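Local coordinates for protein transcription regulator (PDB 3CRJ) that probably binds cis-regulatory DNA as a helical TetR-family transcription factor, most likely acting as a repressor, at residues Y133-L138 with H158-L163; H78-T83 with L89-D94; H30-L35 with D60-F65. One frame throughout, in Å; residues are numbered along the deposited sequence.

Contact 1 (Y133-L138 with H158-L163); sequences YVRYML and HVTRSL
Arg135 meets Thr160 through its aliphatic stem: CG stands 3.9 Å from Thr160 OG1, and the two side chains cross obliquely. The methylene, and not the guanidinium, is what touches. With CG anti to the backbone N (chi1 -169°) the chain runs outward past the threonine, and a bend at the third torsion turns the charged end towards the start of helix 156-176. There NH2 forms a salt bridge with Glu157, just ahead of the facing segment, and so links the two helices beside the apolar part of the contact, while NH1 pairs with Glu132 on its own helix.

One turn further on, Leu138 faces the other helix directly. Leu138 CA lies 6.2 Å from Thr160 CA, the nearest CA pair between the segments, and Leu138 CB lies 4.2 Å from Thr160 CB. The short axes approach to 9.7 Å at 130° between their N-to-C directions, a steeply inclined crossing, well short of antiparallel, of two helices of the all-helical C-terminal part of a TetR-family regulator.

The leucine has CG anti to the carbonyl carbon and beside the backbone N (chi1 -82°). From this position its CD1 reaches 4.4 Å from CB of Leu163, a looser apolar contact that extends the interface towards the next turn of helix 156-176. Leu89 of helix 85-97 packs on the same leucine, and Leu163 also touches Ala190 of helix 181-198. On another side of helix 156-176, Arg161 NH1 forms a salt bridge with Glu182 of the second subunit, and His158 NE2 is hydrogen-bonded to Glu192 of that subunit, placing this helix in the dimer interface.

Contact 2 (H78-T83 with L89-D94); sequences HDVETT and LNLLLD
No flat side chain supplies a face or an edge where Val80 and Thr82 meet Leu91 and Leu92; all the atoms that touch are methyl carbons. The contact can therefore be described branch by branch. CG2 of Val80, anti to its backbone N, lies 3.8 Å from CD2 of Leu91. The other branch, CG1, turns to the neighbouring residue and comes within 4.1 Å of Leu92 CD1, the two side chains meeting at about a right angle. Val80 thus forks towards two consecutive leucines, one methyl for each.

Leu91 CD2 also takes Thr82 CG2, at 3.6 Å. The two carbons from the loop subtend about 59° at that methyl, so they are near neighbours over it. The first torsion of Thr82 (chi1 -161°) puts OG1 anti to the backbone N and CG2 between that N and the carbonyl carbon, the side from which the methyl meets Leu91 CD2; the hydroxyl OG1 stays 5.2 Å from Leu91 CD2.

Residues 78-83 link helix 58-78 to helix 85-97, and the contact folds this connection back on to the helix that follows it. Arg88, on the first turn of that helix, adds a polar tie: its NH1 is hydrogen-bonded to the backbone O of both Val80 and Thr82. Leu92 is buried and also meets Met137 of helix 121-148, whereas Leu91 belongs to the exposed side.

Lacking polar pairs of their own, the methyls hold by dispersion and burial, which fixes their spacing more than any direction; Arg88 adds directional bonds to the loop backbone.

Contact 3 (H30-L35 with D60-F65); sequences HGYADL and DLLAAF
Two torsions bring Tyr32 and Leu62 together: the tyrosine sets CG anti to its backbone N (chi1 172°), extending the ring towards helix 58-78, while the leucine turns CG beside its own N and anti to its carbonyl carbon (chi1 -68°). The pair joins the loop after helix 12-30 to helix 58-78, so the two segments flank the predicted helix-turn-helix motif (residues 36-55) of the TetR-type DNA-binding region.

CD1 of Leu62 comes to the ring at its edge and in its plane, 3.3 Å from Tyr32 CE1 and 3.5 Å from Tyr32 CD1. The contact is with the rim of the ring, leaving its faces to other groups: Lys58 makes a cation-pi interaction with it. At the far end OH is hydrogen-bonded to Lys120, and Phe123 of helix 121-148 packs on both Tyr32 and Leu62.

The second methyl of Leu62 serves Leu35. Both contact residues of the loop are brought to the same side chain by a type I turn from Tyr32 to Leu35, closed by Leu35 N to Tyr32 O at 3.0 Å. Just before it, Gly31 leaves the helix with positive phi (77°), redirecting the chain into the turn. The leucines then reach towards each other tip to tip, with Leu35 CD1 4.1 Å from Leu62 CD2.

How the contacts relate
Contact 3 comes first along the chain, then contact 2, then contact 1, each closing before the next opens. Helix 58-78 spans the fold: its early turns belong to contact 3, in the DNA-binding region, and its far end leads into the loop of contact 2. Contacts 1 and 2 have centres about 14 Å apart and share a core, Met137 CE lying 3.4 Å from Leu92 CG. Contact 3 sits beyond the chain's centre, with its own centre about 27 Å from that of contact 1 and 30 Å from that of contact 2. Helix 121-148 carries a segment of contact 1 and packs Phe123 on contact 3. Any signal between the two ends would probably use helix 58-78.

Contact 1 (Y133-L138 with H158-L163)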
ATOM      1  N   TYR A 133      -2.443 -12.191  11.802  1.00 62.45           N
ATOM      2  CA  TYR A 133      -1.858 -12.135  13.123  1.00 63.04           C
ATOM      3  C   TYR A 133      -2.128 -10.784  13.758  1.00 62.74           C
ATOM      4  O   TYR A 133      -2.491 -10.699  14.949  1.00 62.71           O
ATOM      5  CB  TYR A 133      -0.348 -12.375  13.077  1.00 64.47           C
ATOM      6  CG  TYR A 133       0.250 -12.353  14.454  1.00 66.26           C
ATOM      7  CD1 TYR A 133       0.163 -13.481  15.287  1.00 67.07           C
ATOM      8  CD2 TYR A 133       0.863 -11.199  14.957  1.00 67.72           C
ATOM      9  CE1 TYR A 133       0.686 -13.468  16.575  1.00 67.78           C
ATOM     10  CE2 TYR A 133       1.387 -11.167  16.265  1.00 68.70           C
ATOM     11  CZ  TYR A 133       1.297 -12.309  17.060  1.00 68.44           C
ATOM     12  OH  TYR A 133       1.842 -12.321  18.334  1.00 69.70           O
ATOM     13  N   VAL A 134      -1.960  -9.735  12.951  1.00 61.50           N
ATOM     14  CA  VAL A 134      -2.178  -8.376  13.408  1.00 60.44           C
ATOM     15  C   VAL A 134      -3.639  -8.205  13.723  1.00 60.56           C
ATOM     16  O   VAL A 134      -3.987  -7.784  14.814  1.00 61.07           O
ATOM     17  CB  VAL A 134      -1.665  -7.336  12.382  1.00 60.52           C
ATOM     18  CG1 VAL A 134      -2.111  -5.919  12.755  1.00 58.79           C
ATOM     19  CG2 VAL A 134      -0.122  -7.425  12.260  1.00 57.64           C
ATOM     20  N   ARG A 135      -4.492  -8.571  12.778  1.00 60.65           N
ATOM     21  CA  ARG A 135      -5.939  -8.619  12.983  1.00 60.94           C
ATOM     22  C   ARG A 135      -6.335  -9.327  14.311  1.00 61.22           C
ATOM     23  O   ARG A 135      -7.066  -8.758  15.133  1.00 61.25           O
ATOM     24  CB  ARG A 135      -6.560  -9.301  11.772  1.00 61.12           C
ATOM     25  CG  ARG A 135      -8.062  -9.230  11.660  1.00 62.97           C
ATOM     26  CD  ARG A 135      -8.557 -10.218  10.587  1.00 66.28           C
ATOM     27  NE  ARG A 135      -9.854 -10.815  10.940  1.00 68.57           N
ATOM     28  CZ  ARG A 135     -10.091 -12.121  11.083  1.00 70.50           C
ATOM     29  NH1 ARG A 135      -9.132 -13.040  10.902  1.00 72.16           N
ATOM     30  NH2 ARG A 135     -11.310 -12.517  11.418  1.00 71.90           N
ATOM     31  N   TYR A 136      -5.839 -10.550  14.532  1.00 61.06           N
ATOM     32  CA  TYR A 136      -6.102 -11.248  15.778  1.00 60.40           C
ATOM     33  C   TYR A 136      -5.688 -10.413  16.988  1.00 60.98           C
ATOM     34  O   TYR A 136      -6.470 -10.237  17.901  1.00 61.47           O
ATOM     35  CB  TYR A 136      -5.450 -12.631  15.816  1.00 59.62           C
ATOM     36  CG  TYR A 136      -5.654 -13.394  17.133  1.00 59.19           C
ATOM     37  CD1 TYR A 136      -6.600 -14.411  17.246  1.00 58.04           C
ATOM     38  CD2 TYR A 136      -4.881 -13.097  18.262  1.00 58.96           C
ATOM     39  CE1 TYR A 136      -6.769 -15.110  18.460  1.00 59.60           C
ATOM     40  CE2 TYR A 136      -5.042 -13.769  19.469  1.00 57.47           C
ATOM     41  CZ  TYR A 136      -5.978 -14.780  19.577  1.00 59.72           C
ATOM     42  OH  TYR A 136      -6.113 -15.447  20.805  1.00 59.52           O
HETATM   43  N   MSE A 137      -4.477  -9.889  17.016  1.00 61.48           N
HETATM   44  CA  MSE A 137      -4.042  -9.167  18.210  1.00 63.19           C
HETATM   45  C   MSE A 137      -4.744  -7.821  18.402  1.00 61.12           C
HETATM   46  O   MSE A 137      -4.906  -7.366  19.527  1.00 61.61           O
HETATM   47  CB  MSE A 137      -2.541  -8.977  18.215  1.00 62.72           C
HETATM   48  CG  MSE A 137      -2.094  -8.069  17.133  1.00 65.81           C
HETATM   49 SE   MSE A 137      -0.251  -7.584  17.316  0.75 70.70          SE
HETATM   50  CE  MSE A 137      -0.531  -5.732  16.862  1.00 65.49           C
ATOM     51  N   LEU A 138      -5.176  -7.202  17.315  1.00 59.48           N
ATOM     52  CA  LEU A 138      -5.911  -5.946  17.403  1.00 57.92           C
ATOM     53  C   LEU A 138      -7.369  -6.135  17.818  1.00 57.34           C
ATOM     54  O   LEU A 138      -7.834  -5.500  18.769  1.00 57.50           O
ATOM     55  CB  LEU A 138      -5.840  -5.205  16.074  1.00 57.78           C
ATOM     56  CG  LEU A 138      -4.556  -4.397  15.875  1.00 55.39           C
ATOM     57  CD1 LEU A 138      -4.599  -3.738  14.507  1.00 54.10           C
ATOM     58  CD2 LEU A 138      -4.384  -3.378  16.967  1.00 50.09           C
ATOM     59  N   HIS A 158     -14.917  -4.705  12.121  1.00 58.58           N
ATOM     60  CA  HIS A 158     -14.834  -3.563  11.249  1.00 58.19           C
ATOM     61  C   HIS A 158     -13.951  -2.455  11.778  1.00 57.62           C
ATOM     62  O   HIS A 158     -13.249  -1.801  11.024  1.00 56.80           O
ATOM     63  CB  HIS A 158     -16.189  -2.972  10.932  1.00 58.68           C
ATOM     64  CG  HIS A 158     -16.067  -1.714  10.157  1.00 59.53           C
ATOM     65  ND1 HIS A 158     -15.855  -1.712   8.801  1.00 60.47           N
ATOM     66  CD2 HIS A 158     -16.006  -0.420  10.559  1.00 61.83           C
ATOM     67  CE1 HIS A 158     -15.707  -0.463   8.390  1.00 63.17           C
ATOM     68  NE2 HIS A 158     -15.789   0.339   9.439  1.00 62.55           N
ATOM     69  N   VAL A 159     -14.003  -2.210  13.072  1.00 57.64           N
ATOM     70  CA  VAL A 159     -12.997  -1.324  13.635  1.00 57.74           C
ATOM     71  C   VAL A 159     -11.584  -1.838  13.348  1.00 58.13           C
ATOM     72  O   VAL A 159     -10.728  -1.061  12.911  1.00 58.80           O
ATOM     73  CB  VAL A 159     -13.245  -0.985  15.135  1.00 57.53           C
ATOM     74  CG1 VAL A 159     -12.172  -0.083  15.659  1.00 55.53           C
ATOM     75  CG2 VAL A 159     -14.562  -0.297  15.277  1.00 56.36           C
ATOM     76  N   THR A 160     -11.316  -3.130  13.531  1.00 58.43           N
ATOM     77  CA  THR A 160      -9.919  -3.554  13.350  1.00 58.88           C
ATOM     78  C   THR A 160      -9.501  -3.605  11.873  1.00 59.06           C
ATOM     79  O   THR A 160      -8.344  -3.351  11.536  1.00 58.47           O
ATOM     80  CB  THR A 160      -9.522  -4.827  14.156  1.00 58.95           C
ATOM     81  OG1 THR A 160      -9.056  -5.877  13.286  1.00 59.40           O
ATOM     82  CG2 THR A 160     -10.647  -5.293  15.038  1.00 57.64           C
ATOM     83  N   ARG A 161     -10.459  -3.899  11.005  1.00 59.52           N
ATOM     84  CA  ARG A 161     -10.230  -3.799   9.576  1.00 60.69           C
ATOM     85  C   ARG A 161      -9.869  -2.362   9.194  1.00 60.57           C
ATOM     86  O   ARG A 161      -8.964  -2.133   8.386  1.00 60.40           O
ATOM     87  CB  ARG A 161     -11.455  -4.289   8.803  1.00 61.05           C
ATOM     88  CG  ARG A 161     -11.573  -3.697   7.403  1.00 64.27           C
ATOM     89  CD  ARG A 161     -10.335  -3.975   6.529  1.00 67.11           C
ATOM     90  NE  ARG A 161     -10.222  -5.402   6.234  1.00 73.14           N
ATOM     91  CZ  ARG A 161     -10.909  -6.027   5.280  1.00 74.43           C
ATOM     92  NH1 ARG A 161     -11.754  -5.350   4.498  1.00 76.64           N
ATOM     93  NH2 ARG A 161     -10.745  -7.328   5.101  1.00 74.57           N
ATOM     94  N   SER A 162     -10.574  -1.404   9.791  1.00 60.76           N
ATOM     95  CA  SER A 162     -10.261  -0.002   9.639  1.00 61.17           C
ATOM     96  C   SER A 162      -8.823   0.356  10.055  1.00 61.53           C
ATOM     97  O   SER A 162      -8.091   1.024   9.300  1.00 61.51           O
ATOM     98  CB  SER A 162     -11.259   0.835  10.416  1.00 61.65           C
ATOM     99  OG  SER A 162     -12.455   1.052   9.677  1.00 63.47           O
ATOM    100  N   LEU A 163      -8.397  -0.087  11.232  1.00 61.32           N
ATOM    101  CA  LEU A 163      -7.015   0.160  11.622  1.00 61.24           C
ATOM    102  C   LEU A 163      -6.040  -0.543  10.686  1.00 61.75           C
ATOM    103  O   LEU A 163      -4.890  -0.088  10.503  1.00 62.64           O
ATOM    104  CB  LEU A 163      -6.745  -0.236  13.061  1.00 60.77           C
ATOM    105  CG  LEU A 163      -7.454   0.597  14.114  1.00 60.90           C
ATOM    106  CD1 LEU A 163      -7.385  -0.102  15.451  1.00 61.42           C
ATOM    107  CD2 LEU A 163      -6.802   1.954  14.202  1.00 62.66           C
TER

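Contact 2 (H78-T83 with L89-D94)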
ATOM      1  N   HIS A  78       5.028 -10.329  22.288  1.00 65.87           N
ATOM      2  CA  HIS A  78       5.086 -11.127  23.516  1.00 65.83           C
ATOM      3  C   HIS A  78       5.778 -10.337  24.624  1.00 65.96           C
ATOM      4  O   HIS A  78       5.636 -10.662  25.790  1.00 65.80           O
ATOM      5  CB  HIS A  78       5.819 -12.463  23.313  1.00 65.66           C
ATOM      6  CG  HIS A  78       5.091 -13.446  22.446  1.00 65.40           C
ATOM      7  ND1 HIS A  78       3.744 -13.336  22.150  1.00 64.44           N
ATOM      8  CD2 HIS A  78       5.521 -14.577  21.831  1.00 64.87           C
ATOM      9  CE1 HIS A  78       3.380 -14.349  21.380  1.00 64.93           C
ATOM     10  NE2 HIS A  78       4.439 -15.118  21.174  1.00 65.18           N
ATOM     11  N   ASP A  79       6.532  -9.306  24.244  1.00 66.32           N
ATOM     12  CA  ASP A  79       7.197  -8.437  25.211  1.00 66.61           C
ATOM     13  C   ASP A  79       6.196  -7.570  25.928  1.00 66.59           C
ATOM     14  O   ASP A  79       6.391  -7.242  27.095  1.00 66.82           O
ATOM     15  CB  ASP A  79       8.231  -7.528  24.544  1.00 66.64           C
ATOM     16  CG  ASP A  79       9.612  -8.151  24.480  1.00 67.13           C
ATOM     17  OD1 ASP A  79       9.829  -9.246  25.059  1.00 66.89           O
ATOM     18  OD2 ASP A  79      10.486  -7.530  23.834  1.00 68.17           O
ATOM     19  N   VAL A  80       5.133  -7.179  25.232  1.00 66.38           N
ATOM     20  CA  VAL A  80       4.082  -6.388  25.879  1.00 66.14           C
ATOM     21  C   VAL A  80       3.067  -7.274  26.642  1.00 65.44           C
ATOM     22  O   VAL A  80       2.169  -7.885  26.056  1.00 65.66           O
ATOM     23  CB  VAL A  80       3.429  -5.345  24.902  1.00 66.16           C
ATOM     24  CG1 VAL A  80       3.158  -5.948  23.546  1.00 66.24           C
ATOM     25  CG2 VAL A  80       2.172  -4.714  25.515  1.00 66.35           C
ATOM     26  N   GLU A  81       3.236  -7.356  27.955  1.00 64.35           N
ATOM     27  CA  GLU A  81       2.282  -8.102  28.774  1.00 63.38           C
ATOM     28  C   GLU A  81       1.150  -7.236  29.357  1.00 62.85           C
ATOM     29  O   GLU A  81       0.329  -7.726  30.132  1.00 62.56           O
ATOM     30  CB  GLU A  81       2.999  -8.907  29.877  1.00 63.31           C
ATOM     31  CG  GLU A  81       3.178 -10.392  29.531  1.00 62.65           C
ATOM     32  CD  GLU A  81       3.771 -11.232  30.665  1.00 62.81           C
ATOM     33  OE1 GLU A  81       4.629 -12.097  30.358  1.00 60.37           O
ATOM     34  OE2 GLU A  81       3.379 -11.040  31.849  1.00 61.32           O
ATOM     35  N   THR A  82       1.086  -5.961  28.991  1.00 62.21           N
ATOM     36  CA  THR A  82       0.021  -5.141  29.532  1.00 62.08           C
ATOM     37  C   THR A  82      -1.338  -5.630  29.007  1.00 61.78           C
ATOM     38  O   THR A  82      -1.521  -5.872  27.802  1.00 61.56           O
ATOM     39  CB  THR A  82       0.226  -3.620  29.307  1.00 62.06           C
ATOM     40  OG1 THR A  82      -0.606  -2.894  30.218  1.00 62.61           O
ATOM     41  CG2 THR A  82      -0.161  -3.218  27.927  1.00 62.27           C
ATOM     42  N   THR A  83      -2.267  -5.809  29.941  1.00 61.13           N
ATOM     43  CA  THR A  83      -3.608  -6.281  29.630  1.00 60.64           C
ATOM     44  C   THR A  83      -4.640  -5.154  29.694  1.00 60.21           C
ATOM     45  O   THR A  83      -5.794  -5.369  29.364  1.00 60.01           O
ATOM     46  CB  THR A  83      -4.033  -7.476  30.538  1.00 60.67           C
ATOM     47  OG1 THR A  83      -5.414  -7.335  30.889  1.00 61.00           O
ATOM     48  CG2 THR A  83      -3.215  -7.521  31.842  1.00 61.05           C
ATOM     49  N   LEU A  89      -3.785  -1.226  23.272  1.00 56.54           N
ATOM     50  CA  LEU A  89      -4.073  -0.816  21.921  1.00 56.18           C
ATOM     51  C   LEU A  89      -2.939   0.092  21.516  1.00 56.81           C
ATOM     52  O   LEU A  89      -2.205  -0.186  20.542  1.00 57.20           O
ATOM     53  CB  LEU A  89      -5.417  -0.095  21.809  1.00 55.73           C
ATOM     54  CG  LEU A  89      -5.926   0.133  20.376  1.00 55.49           C
ATOM     55  CD1 LEU A  89      -5.789  -1.103  19.436  1.00 53.00           C
ATOM     56  CD2 LEU A  89      -7.333   0.618  20.370  1.00 53.04           C
ATOM     57  N   ASN A  90      -2.742   1.148  22.298  1.00 56.66           N
ATOM     58  CA  ASN A  90      -1.711   2.123  21.964  1.00 56.64           C
ATOM     59  C   ASN A  90      -0.354   1.501  21.678  1.00 56.99           C
ATOM     60  O   ASN A  90       0.274   1.804  20.664  1.00 57.60           O
ATOM     61  CB  ASN A  90      -1.617   3.211  23.033  1.00 56.35           C
ATOM     62  CG  ASN A  90      -2.694   4.249  22.875  1.00 54.38           C
ATOM     63  OD1 ASN A  90      -2.960   4.702  21.772  1.00 54.17           O
ATOM     64  ND2 ASN A  90      -3.328   4.622  23.971  1.00 52.79           N
ATOM     65  N   LEU A  91       0.080   0.623  22.575  1.00 57.04           N
ATOM     66  CA  LEU A  91       1.355  -0.048  22.473  1.00 56.85           C
ATOM     67  C   LEU A  91       1.436  -0.884  21.213  1.00 56.90           C
ATOM     68  O   LEU A  91       2.480  -0.953  20.578  1.00 56.70           O
ATOM     69  CB  LEU A  91       1.566  -0.908  23.708  1.00 56.77           C
ATOM     70  CG  LEU A  91       2.386  -0.296  24.855  1.00 57.87           C
ATOM     71  CD1 LEU A  91       2.271   1.227  24.964  1.00 56.62           C
ATOM     72  CD2 LEU A  91       2.069  -0.989  26.211  1.00 56.90           C
ATOM     73  N   LEU A  92       0.330  -1.512  20.834  1.00 57.30           N
ATOM     74  CA  LEU A  92       0.309  -2.249  19.568  1.00 57.69           C
ATOM     75  C   LEU A  92       0.424  -1.294  18.397  1.00 58.08           C
ATOM     76  O   LEU A  92       1.252  -1.500  17.511  1.00 58.57           O
ATOM     77  CB  LEU A  92      -0.937  -3.109  19.443  1.00 57.31           C
ATOM     78  CG  LEU A  92      -0.734  -4.513  19.986  1.00 58.08           C
ATOM     79  CD1 LEU A  92       0.155  -4.510  21.206  1.00 57.53           C
ATOM     80  CD2 LEU A  92      -2.068  -5.155  20.292  1.00 58.59           C
ATOM     81  N   LEU A  93      -0.385  -0.235  18.409  1.00 57.98           N
ATOM     82  CA  LEU A  93      -0.295   0.763  17.372  1.00 58.29           C
ATOM     83  C   LEU A  93       1.093   1.354  17.281  1.00 58.55           C
ATOM     84  O   LEU A  93       1.586   1.548  16.172  1.00 58.44           O
ATOM     85  CB  LEU A  93      -1.326   1.863  17.558  1.00 58.08           C
ATOM     86  CG  LEU A  93      -2.722   1.311  17.340  1.00 59.13           C
ATOM     87  CD1 LEU A  93      -3.766   2.349  17.784  1.00 57.00           C
ATOM     88  CD2 LEU A  93      -2.888   0.833  15.865  1.00 56.93           C
ATOM     89  N   ASP A  94       1.719   1.641  18.424  1.00 58.84           N
ATOM     90  CA  ASP A  94       3.094   2.118  18.413  1.00 59.81           C
ATOM     91  C   ASP A  94       3.981   1.110  17.729  1.00 60.31           C
ATOM     92  O   ASP A  94       4.741   1.457  16.838  1.00 60.51           O
ATOM     93  CB  ASP A  94       3.603   2.366  19.805  1.00 59.74           C
ATOM     94  CG  ASP A  94       2.943   3.540  20.451  1.00 61.58           C
ATOM     95  OD1 ASP A  94       2.116   4.222  19.790  1.00 62.46           O
ATOM     96  OD2 ASP A  94       3.242   3.763  21.646  1.00 63.91           O
TER

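Contact 3 (H30-L35 with D60-F65)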
ATOM      1  N   HIS A  30      20.189  -4.107  -2.078  1.00 56.53           N
ATOM      2  CA  HIS A  30      19.894  -4.310  -3.499  1.00 57.17           C
ATOM      3  C   HIS A  30      18.446  -4.207  -3.903  1.00 57.58           C
ATOM      4  O   HIS A  30      18.154  -4.133  -5.102  1.00 58.06           O
ATOM      5  CB  HIS A  30      20.380  -5.667  -3.955  1.00 56.93           C
ATOM      6  CG  HIS A  30      21.847  -5.859  -3.797  1.00 59.43           C
ATOM      7  ND1 HIS A  30      22.771  -5.135  -4.518  1.00 60.42           N
ATOM      8  CD2 HIS A  30      22.558  -6.699  -3.004  1.00 61.46           C
ATOM      9  CE1 HIS A  30      23.989  -5.527  -4.185  1.00 61.24           C
ATOM     10  NE2 HIS A  30      23.890  -6.467  -3.261  1.00 61.30           N
ATOM     11  N   GLY A  31      17.548  -4.238  -2.924  1.00 57.98           N
ATOM     12  CA  GLY A  31      16.119  -4.293  -3.194  1.00 58.78           C
ATOM     13  C   GLY A  31      15.706  -5.692  -3.608  1.00 59.70           C
ATOM     14  O   GLY A  31      16.542  -6.592  -3.733  1.00 59.26           O
ATOM     15  N   TYR A  32      14.412  -5.880  -3.845  1.00 60.87           N
ATOM     16  CA  TYR A  32      13.935  -7.190  -4.272  1.00 61.78           C
ATOM     17  C   TYR A  32      14.464  -7.582  -5.655  1.00 61.65           C
ATOM     18  O   TYR A  32      15.086  -8.611  -5.799  1.00 61.90           O
ATOM     19  CB  TYR A  32      12.402  -7.302  -4.228  1.00 62.19           C
ATOM     20  CG  TYR A  32      11.945  -8.594  -4.860  1.00 63.19           C
ATOM     21  CD1 TYR A  32      12.072  -9.806  -4.183  1.00 63.76           C
ATOM     22  CD2 TYR A  32      11.434  -8.615  -6.154  1.00 63.18           C
ATOM     23  CE1 TYR A  32      11.695 -11.005  -4.781  1.00 63.96           C
ATOM     24  CE2 TYR A  32      11.061  -9.806  -6.755  1.00 63.76           C
ATOM     25  CZ  TYR A  32      11.194 -10.996  -6.064  1.00 63.53           C
ATOM     26  OH  TYR A  32      10.821 -12.178  -6.660  1.00 64.27           O
ATOM     27  N   ALA A  33      14.221  -6.765  -6.667  1.00 61.88           N
ATOM     28  CA  ALA A  33      14.513  -7.160  -8.053  1.00 62.14           C
ATOM     29  C   ALA A  33      15.953  -7.667  -8.291  1.00 62.37           C
ATOM     30  O   ALA A  33      16.194  -8.581  -9.071  1.00 62.47           O
ATOM     31  CB  ALA A  33      14.187  -6.015  -8.997  1.00 61.59           C
ATOM     32  N   ASP A  34      16.908  -7.066  -7.605  1.00 62.68           N
ATOM     33  CA  ASP A  34      18.287  -7.327  -7.912  1.00 62.54           C
ATOM     34  C   ASP A  34      18.896  -8.233  -6.882  1.00 62.78           C
ATOM     35  O   ASP A  34      20.108  -8.396  -6.845  1.00 63.30           O
ATOM     36  CB  ASP A  34      19.063  -6.013  -7.987  1.00 62.74           C
ATOM     37  CG  ASP A  34      18.868  -5.306  -9.305  1.00 62.85           C
ATOM     38  OD1 ASP A  34      18.716  -6.003 -10.323  1.00 64.11           O
ATOM     39  OD2 ASP A  34      18.859  -4.060  -9.331  1.00 63.24           O
ATOM     40  N   LEU A  35      18.065  -8.819  -6.027  1.00 62.93           N
ATOM     41  CA  LEU A  35      18.555  -9.772  -5.053  1.00 62.57           C
ATOM     42  C   LEU A  35      18.880 -11.028  -5.802  1.00 62.75           C
ATOM     43  O   LEU A  35      18.172 -11.408  -6.743  1.00 62.76           O
ATOM     44  CB  LEU A  35      17.480 -10.102  -4.043  1.00 62.45           C
ATOM     45  CG  LEU A  35      17.847 -10.205  -2.567  1.00 63.30           C
ATOM     46  CD1 LEU A  35      17.196 -11.446  -2.055  1.00 65.39           C
ATOM     47  CD2 LEU A  35      19.336 -10.275  -2.303  1.00 64.97           C
ATOM     48  N   ASP A  60      11.976 -19.375  -2.479  1.00 61.64           N
ATOM     49  CA  ASP A  60      11.866 -20.176  -1.269  1.00 61.52           C
ATOM     50  C   ASP A  60      12.462 -19.400  -0.109  1.00 60.66           C
ATOM     51  O   ASP A  60      11.901 -19.338   0.983  1.00 60.23           O
ATOM     52  CB  ASP A  60      12.638 -21.484  -1.418  1.00 62.42           C
ATOM     53  CG  ASP A  60      12.009 -22.432  -2.416  1.00 64.38           C
ATOM     54  OD1 ASP A  60      11.363 -21.944  -3.372  1.00 67.12           O
ATOM     55  OD2 ASP A  60      12.188 -23.665  -2.246  1.00 66.24           O
ATOM     56  N   LEU A  61      13.614 -18.792  -0.382  1.00 60.08           N
ATOM     57  CA  LEU A  61      14.399 -18.114   0.624  1.00 59.03           C
ATOM     58  C   LEU A  61      13.637 -16.927   1.190  1.00 58.64           C
ATOM     59  O   LEU A  61      13.640 -16.707   2.396  1.00 58.72           O
ATOM     60  CB  LEU A  61      15.732 -17.684   0.028  1.00 58.68           C
ATOM     61  CG  LEU A  61      16.781 -17.222   1.032  1.00 58.17           C
ATOM     62  CD1 LEU A  61      18.145 -17.531   0.490  1.00 57.26           C
ATOM     63  CD2 LEU A  61      16.639 -15.735   1.346  1.00 57.69           C
ATOM     64  N   LEU A  62      12.964 -16.183   0.324  1.00 57.91           N
ATOM     65  CA  LEU A  62      12.219 -15.016   0.762  1.00 57.68           C
ATOM     66  C   LEU A  62      10.882 -15.360   1.414  1.00 57.56           C
ATOM     67  O   LEU A  62      10.346 -14.581   2.199  1.00 57.14           O
ATOM     68  CB  LEU A  62      12.037 -14.048  -0.399  1.00 57.72           C
ATOM     69  CG  LEU A  62      13.305 -13.357  -0.910  1.00 58.90           C
ATOM     70  CD1 LEU A  62      12.981 -12.545  -2.145  1.00 59.55           C
ATOM     71  CD2 LEU A  62      13.945 -12.461   0.174  1.00 58.79           C
ATOM     72  N   ALA A  63      10.325 -16.525   1.103  1.00 57.70           N
ATOM     73  CA  ALA A  63       9.139 -16.938   1.832  1.00 58.07           C
ATOM     74  C   ALA A  63       9.563 -17.136   3.278  1.00 57.95           C
ATOM     75  O   ALA A  63       8.926 -16.608   4.195  1.00 57.99           O
ATOM     76  CB  ALA A  63       8.541 -18.203   1.259  1.00 58.50           C
ATOM     77  N   ALA A  64      10.670 -17.858   3.461  1.00 57.79           N
ATOM     78  CA  ALA A  64      11.292 -18.035   4.784  1.00 57.64           C
ATOM     79  C   ALA A  64      11.577 -16.683   5.469  1.00 57.85           C
ATOM     80  O   ALA A  64      11.271 -16.515   6.653  1.00 57.84           O
ATOM     81  CB  ALA A  64      12.551 -18.865   4.673  1.00 56.84           C
ATOM     82  N   PHE A  65      12.116 -15.721   4.708  1.00 57.80           N
ATOM     83  CA  PHE A  65      12.444 -14.401   5.235  1.00 58.28           C
ATOM     84  C   PHE A  65      11.200 -13.651   5.695  1.00 58.86           C
ATOM     85  O   PHE A  65      11.235 -12.945   6.706  1.00 59.35           O
ATOM     86  CB  PHE A  65      13.240 -13.561   4.228  1.00 58.37           C
ATOM     87  CG  PHE A  65      13.696 -12.227   4.777  1.00 58.92           C
ATOM     88  CD1 PHE A  65      14.765 -12.150   5.674  1.00 59.65           C
ATOM     89  CD2 PHE A  65      13.049 -11.050   4.416  1.00 58.73           C
ATOM     90  CE1 PHE A  65      15.180 -10.917   6.195  1.00 58.86           C
ATOM     91  CE2 PHE A  65      13.461  -9.804   4.937  1.00 59.18           C
ATOM     92  CZ  PHE A  65      14.525  -9.747   5.830  1.00 58.87           C
TER